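Side-chain contacts in 2-C-methyl-D-erythritol 4-phosphate cytidylyltransferase (Anaerococcus prevotii, PDB 4KT7), which probably catalyses transfer of a cytidylyl group from CTP to 2-C-methyl-D-erythritol 4-phosphate, releasing diphosphate, in the isoprenoid pathway that starts from 1-deoxy-D-xylulose 5-phosphate: residues I216-Q221 against I225-Y230; A12-A17 against K38-T43; Q195-F200 against E204-V209; L122-A127 against P168-K173. All blocks are in the same frame, centred on the assembly; numbering follows the deposited sequence.

Contact 1: residues I216-Q221 against I225-Y230; sequences IKITTQ and IFANAY
Ile216 sets its CG1 branch between the backbone N and the carbonyl carbon (chi1 59°), and a nearly straight second torsion then carries CD1 out to the ring of Phe226. The methyl arrives at the ring's edge, near its plane, with CD1 of Ile216 4.2 Å from CD2 of Phe226, and the two side chains cross at about a right angle. Ile218, buried two residues on, sends its own CD1 to CB of Ala227 at 3.8 Å. The small residue suits this side of the helix, because its single methyl lets the loop come close while the two isoleucines supply the reach.

Only three residues separate the segments at the other end. Gln221 bends at its second torsion (chi2 47°), which folds the amide back so that NE2 lies 3.6 Å from CD1 of Ile225; this is a van der Waals contact at an exposed edge. Next to this contact, Ile225 N donates to Gln221 O over 3.2 Å in an almost straight bond (N-H...O 174°), the i to i+4 bond of the first helical turn. Thr220 stands at the N-cap, and its OG1 bonds to the backbone N of Asp223, whose carboxylate in turn takes the N-H of Thr219. Ile225 also packs on Ala229 of the second subunit, and Ala229 on Ile225 of that subunit. The whole is a threonine-capped C-terminal helix, with the loop that leads into it folded back along its side and the helix contributing to the dimer interface.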
loop_
_atom_site.group_PDB
_atom_site.type_symbol
_atom_site.label_atom_id
_atom_site.label_comp_id
_atom_site.label_asym_id
_atom_site.label_seq_id
_atom_site.Cartn_x
_atom_site.Cartn_y
_atom_site.Cartn_z
ATOM N N ILE A 216 -9.558 0.222 4.838
ATOM C CA ILE A 216 -9.294 0.541 3.438
ATOM C C ILE A 216 -10.329 1.499 2.842
ATOM O O ILE A 216 -11.459 1.593 3.335
ATOM C CB ILE A 216 -9.275 -0.738 2.610
ATOM C CG1 ILE A 216 -10.631 -1.436 2.740
ATOM C CG2 ILE A 216 -8.172 -1.659 3.116
ATOM C CD1 ILE A 216 -10.855 -2.569 1.743
ATOM N N LYS A 217 -9.926 2.197 1.775
ATOM C CA LYS A 217 -10.802 3.073 0.996
ATOM C C LYS A 217 -11.576 2.242 -0.039
ATOM O O LYS A 217 -10.992 1.371 -0.701
ATOM C CB LYS A 217 -9.937 4.100 0.268
ATOM C CG LYS A 217 -10.528 5.484 0.131
ATOM C CD LYS A 217 -9.653 6.343 -0.773
ATOM C CE LYS A 217 -10.003 7.829 -0.680
ATOM N NZ LYS A 217 -11.364 8.163 -1.198
ATOM N N ILE A 218 -12.878 2.499 -0.184
ATOM C CA ILE A 218 -13.690 1.760 -1.154
ATOM C C ILE A 218 -14.077 2.643 -2.335
ATOM O O ILE A 218 -14.994 3.458 -2.222
ATOM C CB ILE A 218 -14.992 1.212 -0.524
ATOM C CG1 ILE A 218 -14.699 0.472 0.786
ATOM C CG2 ILE A 218 -15.737 0.318 -1.512
ATOM C CD1 ILE A 218 -13.724 -0.654 0.649
ATOM N N THR A 219 -13.387 2.489 -3.463
ATOM C CA THR A 219 -13.702 3.278 -4.657
ATOM C C THR A 219 -13.878 2.430 -5.926
ATOM O O THR A 219 -14.819 2.638 -6.696
ATOM C CB THR A 219 -12.655 4.391 -4.906
ATOM O OG1 THR A 219 -11.345 3.819 -4.960
ATOM C CG2 THR A 219 -12.706 5.449 -3.790
ATOM N N THR A 220 -12.984 1.468 -6.136
ATOM C CA THR A 220 -12.995 0.670 -7.365
ATOM C C THR A 220 -13.763 -0.631 -7.184
ATOM O O THR A 220 -14.040 -1.044 -6.058
ATOM C CB THR A 220 -11.563 0.326 -7.834
ATOM O OG1 THR A 220 -11.033 -0.715 -7.000
ATOM C CG2 THR A 220 -10.657 1.561 -7.749
ATOM N N GLN A 221 -14.092 -1.278 -8.300
ATOM C CA GLN A 221 -14.763 -2.571 -8.267
ATOM C C GLN A 221 -13.907 -3.598 -7.522
ATOM O O GLN A 221 -14.431 -4.472 -6.828
ATOM C CB GLN A 221 -15.080 -3.046 -9.685
ATOM C CG GLN A 221 -15.987 -4.267 -9.738
ATOM C CD GLN A 221 -17.190 -4.139 -8.813
ATOM O OE1 GLN A 221 -17.900 -3.133 -8.836
ATOM N NE2 GLN A 221 -17.416 -5.160 -7.986
ATOM N N ILE A 225 -14.912 -6.037 -4.131
ATOM C CA ILE A 225 -14.568 -7.453 -4.064
ATOM C C ILE A 225 -13.729 -7.724 -2.809
ATOM O O ILE A 225 -13.994 -8.668 -2.070
ATOM C CB ILE A 225 -13.794 -7.914 -5.333
ATOM C CG1 ILE A 225 -14.612 -7.655 -6.605
ATOM C CG2 ILE A 225 -13.412 -9.387 -5.245
ATOM C CD1 ILE A 225 -16.034 -8.185 -6.558
ATOM N N PHE A 226 -12.737 -6.874 -2.556
ATOM C CA PHE A 226 -11.851 -7.063 -1.415
ATOM C C PHE A 226 -12.593 -6.838 -0.094
ATOM O O PHE A 226 -12.395 -7.576 0.876
ATOM C CB PHE A 226 -10.638 -6.126 -1.524
ATOM C CG PHE A 226 -9.419 -6.621 -0.795
ATOM C CD1 PHE A 226 -8.556 -7.527 -1.400
ATOM C CD2 PHE A 226 -9.132 -6.184 0.491
ATOM C CE1 PHE A 226 -7.433 -7.996 -0.733
ATOM C CE2 PHE A 226 -8.007 -6.647 1.163
ATOM C CZ PHE A 226 -7.157 -7.552 0.550
ATOM N N ALA A 227 -13.449 -5.819 -0.055
ATOM C CA ALA A 227 -14.191 -5.508 1.165
ATOM C C ALA A 227 -15.123 -6.654 1.522
ATOM O O ALA A 227 -15.190 -7.056 2.675
ATOM C CB ALA A 227 -14.970 -4.216 1.017
ATOM N N ASN A 228 -15.834 -7.186 0.534
ATOM C CA ASN A 228 -16.710 -8.333 0.772
ATOM C C ASN A 228 -15.983 -9.585 1.290
ATOM O O ASN A 228 -16.511 -10.301 2.145
ATOM C CB ASN A 228 -17.535 -8.660 -0.477
ATOM C CG ASN A 228 -18.699 -7.707 -0.675
ATOM O OD1 ASN A 228 -19.277 -7.197 0.292
ATOM N ND2 ASN A 228 -19.057 -7.467 -1.930
ATOM N N ALA A 229 -14.778 -9.845 0.779
ATOM C CA ALA A 229 -13.989 -10.997 1.234
ATOM C C ALA A 229 -13.507 -10.808 2.674
ATOM O O ALA A 229 -13.405 -11.776 3.426
ATOM C CB ALA A 229 -12.813 -11.269 0.293
ATOM N N TYR A 230 -13.219 -9.560 3.050
ATOM C CA TYR A 230 -12.884 -9.222 4.434
ATOM C C TYR A 230 -14.069 -9.477 5.368
ATOM O O TYR A 230 -13.907 -10.038 6.448
ATOM C CB TYR A 230 -12.429 -7.759 4.534
ATOM C CG TYR A 230 -12.512 -7.155 5.924
ATOM C CD1 TYR A 230 -11.643 -7.552 6.933
ATOM C CD2 TYR A 230 -13.438 -6.159 6.215
ATOM C CE1 TYR A 230 -11.701 -6.982 8.202
ATOM C CE2 TYR A 230 -13.502 -5.585 7.479
ATOM C CZ TYR A 230 -12.633 -6.002 8.470
ATOM O OH TYR A 230 -12.690 -5.445 9.730
#

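Contact 2: residues A12-A17 against K38-T43; sequences AIITAA and KVLEIT
Leu40 projects from helix 39-48 toward strand 10-16 and meets Ile14 and Ala16, two residues that face the same side of the strand. The setting is a beta-alpha-beta unit of the Rossmann-like GT-A fold: strands 10-16 and 55-60 run parallel as neighbours in the sheet, and helix 39-48 lies in the connection between them.

The isobutyl group of Leu40 leaves the helix with CG opposite the backbone N (chi1 -179°), an extended course that presents both methyls to the strand. CD1 takes the side nearer Ile14, whose CG2 lies 4.1 Å from CD1 of Leu40; the two branched chains pass at a slant. Ile14 is buried; a beta-branched residue suits the extended backbone, and its bulk also fills against Ile56 and Leu58 of strand 55-60. Leu40 reaches Leu58 as well, so one apolar layer joins the helix to both strands. A turn further along the helix, Thr43 also points toward the strand, and it packs on Pro114 and on His109 of strand 105-110.

Beyond Ala16 the chain enters a glycine-rich loop which in relatives of this family wraps the CTP phosphates, so this packing probably lies close to the nucleotide site. Alanine is small enough for the helix to approach closely here: CB of Ala16 touches both methyls of Leu40, at 3.8 Å from CD2 and 4.0 Å from CD1.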
loop_
_atom_site.group_PDB
_atom_site.type_symbol
_atom_site.label_atom_id
_atom_site.label_comp_id
_atom_site.label_asym_id
_atom_site.label_seq_id
_atom_site.Cartn_x
_atom_site.Cartn_y
_atom_site.Cartn_z
ATOM N N ALA A 12 -17.138 16.701 13.566
ATOM C CA ALA A 12 -16.594 15.762 12.584
ATOM C C ALA A 12 -17.130 16.118 11.212
ATOM O O ALA A 12 -18.319 16.434 11.063
ATOM C CB ALA A 12 -16.934 14.320 12.938
ATOM N N ILE A 13 -16.232 16.093 10.230
ATOM C CA ILE A 13 -16.556 16.331 8.838
ATOM C C ILE A 13 -16.324 15.017 8.089
ATOM O O ILE A 13 -15.191 14.546 8.009
ATOM C CB ILE A 13 -15.624 17.424 8.247
ATOM C CG1 ILE A 13 -15.894 18.777 8.915
ATOM C CG2 ILE A 13 -15.804 17.542 6.744
ATOM C CD1 ILE A 13 -14.954 19.897 8.451
ATOM N N ILE A 14 -17.399 14.418 7.569
ATOM C CA ILE A 14 -17.321 13.176 6.795
ATOM C C ILE A 14 -17.465 13.523 5.316
ATOM O O ILE A 14 -18.525 14.000 4.887
ATOM C CB ILE A 14 -18.486 12.226 7.126
ATOM C CG1 ILE A 14 -18.572 11.929 8.632
ATOM C CG2 ILE A 14 -18.347 10.940 6.331
ATOM C CD1 ILE A 14 -17.372 11.200 9.180
ATOM N N THR A 15 -16.427 13.304 4.519
ATOM C CA THR A 15 -16.541 13.676 3.116
ATOM C C THR A 15 -17.113 12.546 2.273
ATOM O O THR A 15 -16.530 11.453 2.189
ATOM C CB THR A 15 -15.203 14.183 2.528
ATOM O OG1 THR A 15 -14.195 13.185 2.707
ATOM C CG2 THR A 15 -14.769 15.483 3.219
ATOM N N ALA A 16 -18.261 12.813 1.652
ATOM C CA ALA A 16 -18.847 11.894 0.684
ATOM C C ALA A 16 -19.170 12.603 -0.646
ATOM O O ALA A 16 -20.158 12.282 -1.311
ATOM C CB ALA A 16 -20.101 11.229 1.267
ATOM N N ALA A 17 -18.329 13.553 -1.031
ATOM C CA ALA A 17 -18.598 14.365 -2.207
ATOM C C ALA A 17 -17.571 14.131 -3.306
ATOM O O ALA A 17 -17.278 15.034 -4.089
ATOM C CB ALA A 17 -18.650 15.839 -1.837
ATOM N N LYS A 38 -25.088 0.430 2.051
ATOM C CA LYS A 38 -24.360 1.520 1.410
ATOM C C LYS A 38 -23.132 1.836 2.262
ATOM O O LYS A 38 -23.231 1.895 3.486
ATOM C CB LYS A 38 -25.254 2.753 1.273
ATOM C CG LYS A 38 -26.455 2.555 0.358
ATOM C CD LYS A 38 -27.329 3.801 0.326
ATOM C CE LYS A 38 -28.783 3.483 0.664
ATOM N NZ LYS A 38 -29.420 2.578 -0.325
ATOM N N VAL A 39 -21.976 2.004 1.625
ATOM C CA VAL A 39 -20.731 2.227 2.364
ATOM C C VAL A 39 -20.814 3.403 3.333
ATOM O O VAL A 39 -20.307 3.331 4.456
ATOM C CB VAL A 39 -19.531 2.368 1.413
ATOM C CG1 VAL A 39 -18.299 2.852 2.159
ATOM C CG2 VAL A 39 -19.264 1.022 0.720
ATOM N N LEU A 40 -21.482 4.471 2.920
ATOM C CA LEU A 40 -21.559 5.667 3.747
ATOM C C LEU A 40 -22.362 5.378 5.010
ATOM O O LEU A 40 -22.083 5.947 6.062
ATOM C CB LEU A 40 -22.183 6.832 2.971
ATOM C CG LEU A 40 -22.284 8.147 3.745
ATOM C CD1 LEU A 40 -20.912 8.597 4.235
ATOM C CD2 LEU A 40 -22.927 9.230 2.889
ATOM N N GLU A 41 -23.348 4.489 4.907
ATOM C CA GLU A 41 -24.180 4.144 6.057
ATOM C C GLU A 41 -23.385 3.403 7.122
ATOM O O GLU A 41 -23.572 3.633 8.314
ATOM C CB GLU A 41 -25.372 3.285 5.635
ATOM C CG GLU A 41 -26.513 4.042 5.001
ATOM C CD GLU A 41 -27.710 3.142 4.755
ATOM O OE1 GLU A 41 -27.680 2.358 3.781
ATOM O OE2 GLU A 41 -28.670 3.198 5.552
ATOM N N ILE A 42 -22.502 2.508 6.696
ATOM C CA ILE A 42 -21.676 1.761 7.641
ATOM C C ILE A 42 -20.764 2.741 8.381
ATOM O O ILE A 42 -20.571 2.646 9.601
ATOM C CB ILE A 42 -20.823 0.691 6.911
ATOM C CG1 ILE A 42 -21.729 -0.244 6.098
ATOM C CG2 ILE A 42 -19.963 -0.096 7.895
ATOM C CD1 ILE A 42 -21.001 -1.012 5.027
ATOM N N THR A 43 -20.216 3.695 7.636
ATOM C CA THR A 43 -19.327 4.698 8.202
ATOM C C THR A 43 -20.067 5.570 9.203
ATOM O O THR A 43 -19.618 5.769 10.340
ATOM C CB THR A 43 -18.785 5.618 7.104
ATOM O OG1 THR A 43 -18.169 4.821 6.085
ATOM C CG2 THR A 43 -17.768 6.610 7.679
#

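Contact 3: residues Q195-F200 against E204-V209; sequences QLFEFF and EKVKVV
Phe197 is the one residue of 195-200 that meets 204-209, where a short helix leads through a turn into strand 206-210, in the mixed sheet of the GT-A-like fold. A chi1 of -75° sets CG of Phe197 opposite its carbonyl carbon, directing the ring to Glu204 and Val206. CG2 of Val206 rests against the base of the aromatic side chain, 4.1 Å from CB of Phe197 and 4.2 Å from its CG. Further out along the ring, CD2 of Phe197 lies 3.7 Å from Glu204 O, while CE2 lies 4.3 Å from CB of Glu204. Both the methyl and the carbonyl oxygen approach the ring obliquely. A large flat residue suits this buried place, because it spans Glu204 and Val206 at once.

Leu175 of helix 173-184 and Ala133 of strand 133-139 are further direct neighbours of Phe197. In the outer shell, Ile135 backs Val206, and the carboxylate of Glu204 goes to Arg202 in the turn, where OE2 and NH2 form a salt bridge. Backbone bonds from Val206 and Val208 go to the second subunit.

Gln195 O accepts from both Glu198 N at 2.9 Å and Phe199 N at 3.1 Å, which holds the turn that carries Phe197.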
loop_
_atom_site.group_PDB
_atom_site.type_symbol
_atom_site.label_atom_id
_atom_site.label_comp_id
_atom_site.label_asym_id
_atom_site.label_seq_id
_atom_site.Cartn_x
_atom_site.Cartn_y
_atom_site.Cartn_z
ATOM N N GLN A 195 -0.349 17.893 5.349
ATOM C CA GLN A 195 0.831 18.410 4.642
ATOM C C GLN A 195 0.809 19.940 4.638
ATOM O O GLN A 195 1.840 20.594 4.407
ATOM C CB GLN A 195 0.939 17.863 3.210
ATOM C CG GLN A 195 2.298 18.175 2.550
ATOM C CD GLN A 195 2.417 17.623 1.148
ATOM O OE1 GLN A 195 1.415 17.446 0.451
ATOM N NE2 GLN A 195 3.650 17.341 0.724
ATOM N N LEU A 196 -0.356 20.521 4.929
ATOM C CA LEU A 196 -0.440 21.975 5.046
ATOM C C LEU A 196 0.581 22.472 6.073
ATOM O O LEU A 196 1.140 23.562 5.945
ATOM C CB LEU A 196 -1.857 22.406 5.432
ATOM C CG LEU A 196 -2.911 22.237 4.323
ATOM C CD1 LEU A 196 -4.297 22.659 4.828
ATOM C CD2 LEU A 196 -2.541 23.055 3.101
ATOM N N PHE A 197 0.861 21.644 7.071
ATOM C CA PHE A 197 1.775 22.040 8.125
ATOM C C PHE A 197 3.194 22.200 7.629
ATOM O O PHE A 197 3.951 23.014 8.159
ATOM C CB PHE A 197 1.674 21.076 9.307
ATOM C CG PHE A 197 0.439 21.289 10.122
ATOM C CD1 PHE A 197 -0.807 20.932 9.621
ATOM C CD2 PHE A 197 0.510 21.875 11.373
ATOM C CE1 PHE A 197 -1.955 21.159 10.365
ATOM C CE2 PHE A 197 -0.637 22.090 12.118
ATOM C CZ PHE A 197 -1.869 21.740 11.600
ATOM N N GLU A 198 3.546 21.443 6.592
ATOM C CA GLU A 198 4.872 21.554 6.007
ATOM C C GLU A 198 4.936 22.743 5.079
ATOM O O GLU A 198 5.909 23.495 5.089
ATOM C CB GLU A 198 5.241 20.270 5.257
ATOM C CG GLU A 198 5.421 19.069 6.166
ATOM C CD GLU A 198 5.383 17.747 5.405
ATOM O OE1 GLU A 198 6.274 17.508 4.540
ATOM O OE2 GLU A 198 4.458 16.945 5.677
ATOM N N PHE A 199 3.897 22.941 4.280
ATOM C CA PHE A 199 3.920 24.056 3.326
ATOM C C PHE A 199 3.980 25.419 4.010
ATOM O O PHE A 199 4.550 26.370 3.480
ATOM C CB PHE A 199 2.710 24.009 2.393
ATOM C CG PHE A 199 2.849 23.006 1.290
ATOM C CD1 PHE A 199 3.903 23.097 0.389
ATOM C CD2 PHE A 199 1.928 21.982 1.143
ATOM C CE1 PHE A 199 4.046 22.167 -0.639
ATOM C CE2 PHE A 199 2.060 21.053 0.116
ATOM C CZ PHE A 199 3.124 21.144 -0.772
ATOM N N PHE A 200 3.399 25.521 5.193
ATOM C CA PHE A 200 3.365 26.835 5.831
ATOM C C PHE A 200 4.283 26.928 7.031
ATOM O O PHE A 200 4.087 27.761 7.899
ATOM C CB PHE A 200 1.928 27.245 6.142
ATOM C CG PHE A 200 1.082 27.322 4.916
ATOM C CD1 PHE A 200 1.327 28.292 3.952
ATOM C CD2 PHE A 200 0.090 26.386 4.677
ATOM C CE1 PHE A 200 0.560 28.349 2.784
ATOM C CE2 PHE A 200 -0.677 26.440 3.512
ATOM C CZ PHE A 200 -0.439 27.419 2.568
ATOM N N GLU A 204 4.343 23.309 14.857
ATOM C CA GLU A 204 3.421 22.409 15.523
ATOM C C GLU A 204 3.539 21.053 14.837
ATOM O O GLU A 204 3.312 20.924 13.629
ATOM C CB GLU A 204 1.972 22.912 15.430
ATOM C CG GLU A 204 1.724 24.243 16.130
ATOM C CD GLU A 204 1.687 25.413 15.158
ATOM O OE1 GLU A 204 2.200 25.272 14.019
ATOM O OE2 GLU A 204 1.130 26.476 15.524
ATOM N N LYS A 205 3.893 20.038 15.608
ATOM C CA LYS A 205 4.124 18.707 15.037
ATOM C C LYS A 205 2.840 17.904 14.817
ATOM O O LYS A 205 1.846 18.074 15.538
ATOM C CB LYS A 205 5.122 17.927 15.907
ATOM C CG LYS A 205 6.523 18.528 15.914
ATOM C CD LYS A 205 7.605 17.443 15.990
ATOM C CE LYS A 205 8.934 17.980 15.455
ATOM N NZ LYS A 205 10.124 17.155 15.818
ATOM N N VAL A 206 2.861 17.040 13.800
ATOM C CA VAL A 206 1.703 16.242 13.454
ATOM C C VAL A 206 1.878 14.888 14.121
ATOM O O VAL A 206 2.814 14.156 13.809
ATOM C CB VAL A 206 1.556 16.074 11.916
ATOM C CG1 VAL A 206 0.280 15.265 11.573
ATOM C CG2 VAL A 206 1.534 17.429 11.234
ATOM N N LYS A 207 0.990 14.564 15.058
ATOM C CA LYS A 207 1.088 13.319 15.797
ATOM C C LYS A 207 0.529 12.182 14.965
ATOM O O LYS A 207 -0.517 12.317 14.307
ATOM C CB LYS A 207 0.320 13.411 17.124
ATOM C CG LYS A 207 0.401 12.157 17.990
ATOM C CD LYS A 207 1.813 12.017 18.596
ATOM C CE LYS A 207 2.034 10.624 19.173
ATOM N NZ LYS A 207 3.375 10.550 19.832
ATOM N N VAL A 208 1.199 11.039 14.996
ATOM C CA VAL A 208 0.721 9.909 14.226
ATOM C C VAL A 208 0.099 8.901 15.170
ATOM O O VAL A 208 0.688 8.551 16.189
ATOM C CB VAL A 208 1.865 9.253 13.439
ATOM C CG1 VAL A 208 1.345 8.065 12.658
ATOM C CG2 VAL A 208 2.513 10.272 12.493
ATOM N N VAL A 209 -1.109 8.460 14.849
ATOM C CA VAL A 209 -1.764 7.403 15.606
ATOM C C VAL A 209 -1.774 6.161 14.725
ATOM O O VAL A 209 -2.088 6.257 13.533
ATOM C CB VAL A 209 -3.214 7.815 15.937
ATOM C CG1 VAL A 209 -4.079 6.607 16.256
ATOM C CG2 VAL A 209 -3.218 8.847 17.079
#

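Contact 4: residues L122-A127 against P168-K173; sequences LKTINA and PQAFDK
Thr124 OG1 is the polar atom at the centre of this otherwise apolar contact: its hydrogen bond goes back to Leu120 O, one turn earlier in the same helix, while CG of Pro168 lies against it at 3.4 Å. Threonine suits the place because its hydroxyl can be satisfied by its own helix while the rest of the side chain packs. A chi1 of -54° puts OG1 opposite the carbonyl carbon and CG2 opposite the backbone N, directing OG1 to Pro168 and CG2 to Ala170. The threonine and proline side chains pass at a slant, and CB of Thr124 also comes within 4.1 Å of CG of Pro168. The methyl branch goes further along: CG2 of Thr124 lies 3.9 Å from CB of Ala170 and 4.1 Å from the backbone C of Gln169.

Side chains alternate along the strand. Pro168, which follows a cis peptide bond, and Ala170 point toward the helix, and both are compact enough for the helix to lie close. Gln169 points away, and its NE2 bonds to Asp192 OD2, while its OE1 lies in the plane of the Phe171 ring, at the ring's edge.

The helix and strand axes approach to 8.3 Å at an angle of 22°, both running in nearly the same direction. Helix 118-127 thus lies along one face of the mixed sheet, over strand 168-172, which is paired antiparallel with both 105-110 and 133-139; Thr124 also touches Thr136 of strand 133-139, and Ile125 packs on Leu107 of strand 105-110.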
loop_
_atom_site.group_PDB
_atom_site.type_symbol
_atom_site.label_atom_id
_atom_site.label_comp_id
_atom_site.label_asym_id
_atom_site.label_seq_id
_atom_site.Cartn_x
_atom_site.Cartn_y
_atom_site.Cartn_z
ATOM N N LEU A 122 -11.699 7.365 18.689
ATOM C CA LEU A 122 -11.393 7.788 20.058
ATOM C C LEU A 122 -9.896 8.037 20.241
ATOM O O LEU A 122 -9.495 9.012 20.884
ATOM C CB LEU A 122 -11.863 6.733 21.056
ATOM C CG LEU A 122 -13.384 6.537 21.163
ATOM C CD1 LEU A 122 -13.745 5.423 22.150
ATOM C CD2 LEU A 122 -14.049 7.842 21.576
ATOM N N LYS A 123 -9.063 7.170 19.668
ATOM C CA LYS A 123 -7.613 7.344 19.772
ATOM C C LYS A 123 -7.166 8.615 19.083
ATOM O O LYS A 123 -6.261 9.312 19.562
ATOM C CB LYS A 123 -6.881 6.148 19.163
ATOM C CG LYS A 123 -6.895 4.908 20.062
ATOM C CD LYS A 123 -6.695 3.634 19.227
ATOM C CE LYS A 123 -5.363 3.655 18.490
ATOM N NZ LYS A 123 -5.207 2.540 17.488
ATOM N N THR A 124 -7.783 8.910 17.943
ATOM C CA THR A 124 -7.453 10.125 17.206
ATOM C C THR A 124 -7.874 11.346 18.023
ATOM O O THR A 124 -7.118 12.307 18.149
ATOM C CB THR A 124 -8.163 10.133 15.847
ATOM O OG1 THR A 124 -7.837 8.928 15.160
ATOM C CG2 THR A 124 -7.721 11.315 15.006
ATOM N N ILE A 125 -9.074 11.304 18.597
ATOM C CA ILE A 125 -9.538 12.408 19.448
ATOM C C ILE A 125 -8.638 12.608 20.690
ATOM O O ILE A 125 -8.232 13.734 21.012
ATOM C CB ILE A 125 -11.018 12.192 19.853
ATOM C CG1 ILE A 125 -11.924 12.393 18.640
ATOM C CG2 ILE A 125 -11.463 13.127 20.995
ATOM C CD1 ILE A 125 -13.387 12.097 18.942
ATOM N N ASN A 126 -8.290 11.522 21.376
ATOM C CA ASN A 126 -7.439 11.636 22.564
ATOM C C ASN A 126 -6.035 12.179 22.281
ATOM O O ASN A 126 -5.407 12.745 23.169
ATOM C CB ASN A 126 -7.372 10.317 23.333
ATOM C CG ASN A 126 -8.680 10.000 24.043
ATOM O OD1 ASN A 126 -9.516 10.889 24.264
ATOM N ND2 ASN A 126 -8.865 8.735 24.408
ATOM N N ALA A 127 -5.542 12.025 21.055
ATOM C CA ALA A 127 -4.244 12.590 20.724
ATOM C C ALA A 127 -4.311 14.132 20.653
ATOM O O ALA A 127 -3.281 14.812 20.740
ATOM C CB ALA A 127 -3.722 12.009 19.425
ATOM N N PRO A 168 -9.331 8.512 10.138
ATOM C CA PRO A 168 -9.428 9.955 10.421
ATOM C C PRO A 168 -8.115 10.704 10.636
ATOM O O PRO A 168 -7.030 10.121 10.805
ATOM C CB PRO A 168 -10.242 9.996 11.716
ATOM C CG PRO A 168 -9.857 8.734 12.411
ATOM C CD PRO A 168 -9.767 7.700 11.291
ATOM N N GLN A 169 -8.246 12.025 10.577
ATOM C CA GLN A 169 -7.215 12.968 10.953
ATOM C C GLN A 169 -7.967 13.968 11.826
ATOM O O GLN A 169 -9.185 14.044 11.732
ATOM C CB GLN A 169 -6.681 13.675 9.702
ATOM C CG GLN A 169 -6.006 12.766 8.687
ATOM C CD GLN A 169 -5.277 13.559 7.610
ATOM O OE1 GLN A 169 -5.625 14.706 7.319
ATOM N NE2 GLN A 169 -4.249 12.961 7.035
ATOM N N ALA A 170 -7.281 14.732 12.671
ATOM C CA ALA A 170 -7.990 15.756 13.447
ATOM C C ALA A 170 -7.064 16.908 13.835
ATOM O O ALA A 170 -5.846 16.724 13.919
ATOM C CB ALA A 170 -8.633 15.126 14.701
ATOM N N PHE A 171 -7.644 18.088 14.074
ATOM C CA PHE A 171 -6.868 19.326 14.262
ATOM C C PHE A 171 -7.567 20.284 15.199
ATOM O O PHE A 171 -8.789 20.206 15.372
ATOM C CB PHE A 171 -6.693 20.068 12.920
ATOM C CG PHE A 171 -6.252 19.189 11.813
ATOM C CD1 PHE A 171 -4.902 18.962 11.583
ATOM C CD2 PHE A 171 -7.183 18.541 11.025
ATOM C CE1 PHE A 171 -4.500 18.105 10.572
ATOM C CE2 PHE A 171 -6.777 17.693 10.001
ATOM C CZ PHE A 171 -5.439 17.472 9.792
ATOM N N ASP A 172 -6.777 21.191 15.773
ATOM C CA ASP A 172 -7.265 22.446 16.354
ATOM C C ASP A 172 -8.051 23.156 15.254
ATOM O O ASP A 172 -7.552 23.317 14.132
ATOM C CB ASP A 172 -6.061 23.289 16.823
ATOM C CG ASP A 172 -6.466 24.610 17.468
ATOM O OD1 ASP A 172 -6.721 25.579 16.729
ATOM O OD2 ASP A 172 -6.500 24.707 18.711
ATOM N N LYS A 173 -9.294 23.543 15.532
ATOM C CA LYS A 173 -10.151 24.095 14.475
ATOM C C LYS A 173 -9.681 25.434 13.897
ATOM O O LYS A 173 -9.711 25.617 12.690
ATOM C CB LYS A 173 -11.612 24.221 14.949
ATOM C CG LYS A 173 -12.597 24.683 13.856
ATOM C CD LYS A 173 -12.980 26.159 13.993
ATOM C CE LYS A 173 -13.825 26.592 12.785
ATOM N NZ LYS A 173 -14.147 28.048 12.765
#

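How the contacts relate
Contacts 2, 3 and 4 all reach the same mixed sheet, and contact 1 attaches the C-terminal helix beyond it. Contacts 3 and 4 adjoin, their centres 13 Å apart: CE1 of Phe197 lies 3.9 Å from CD1 of Phe171, and CG2 of Val209 4.0 Å from CB of Ala127. Contacts 1 and 2 also touch, through CG2 of Ile218 and CG2 of Val39 at 4.2 Å. Contacts 1 and 3, about 29 Å apart between centres and on opposite sides of the chain's centre, both touch the second subunit. Contact 2 lies beside the loop that probably binds the CTP phosphates, while a bound sodium ion lies about 10 Å from the Val206 side chain in contact 3.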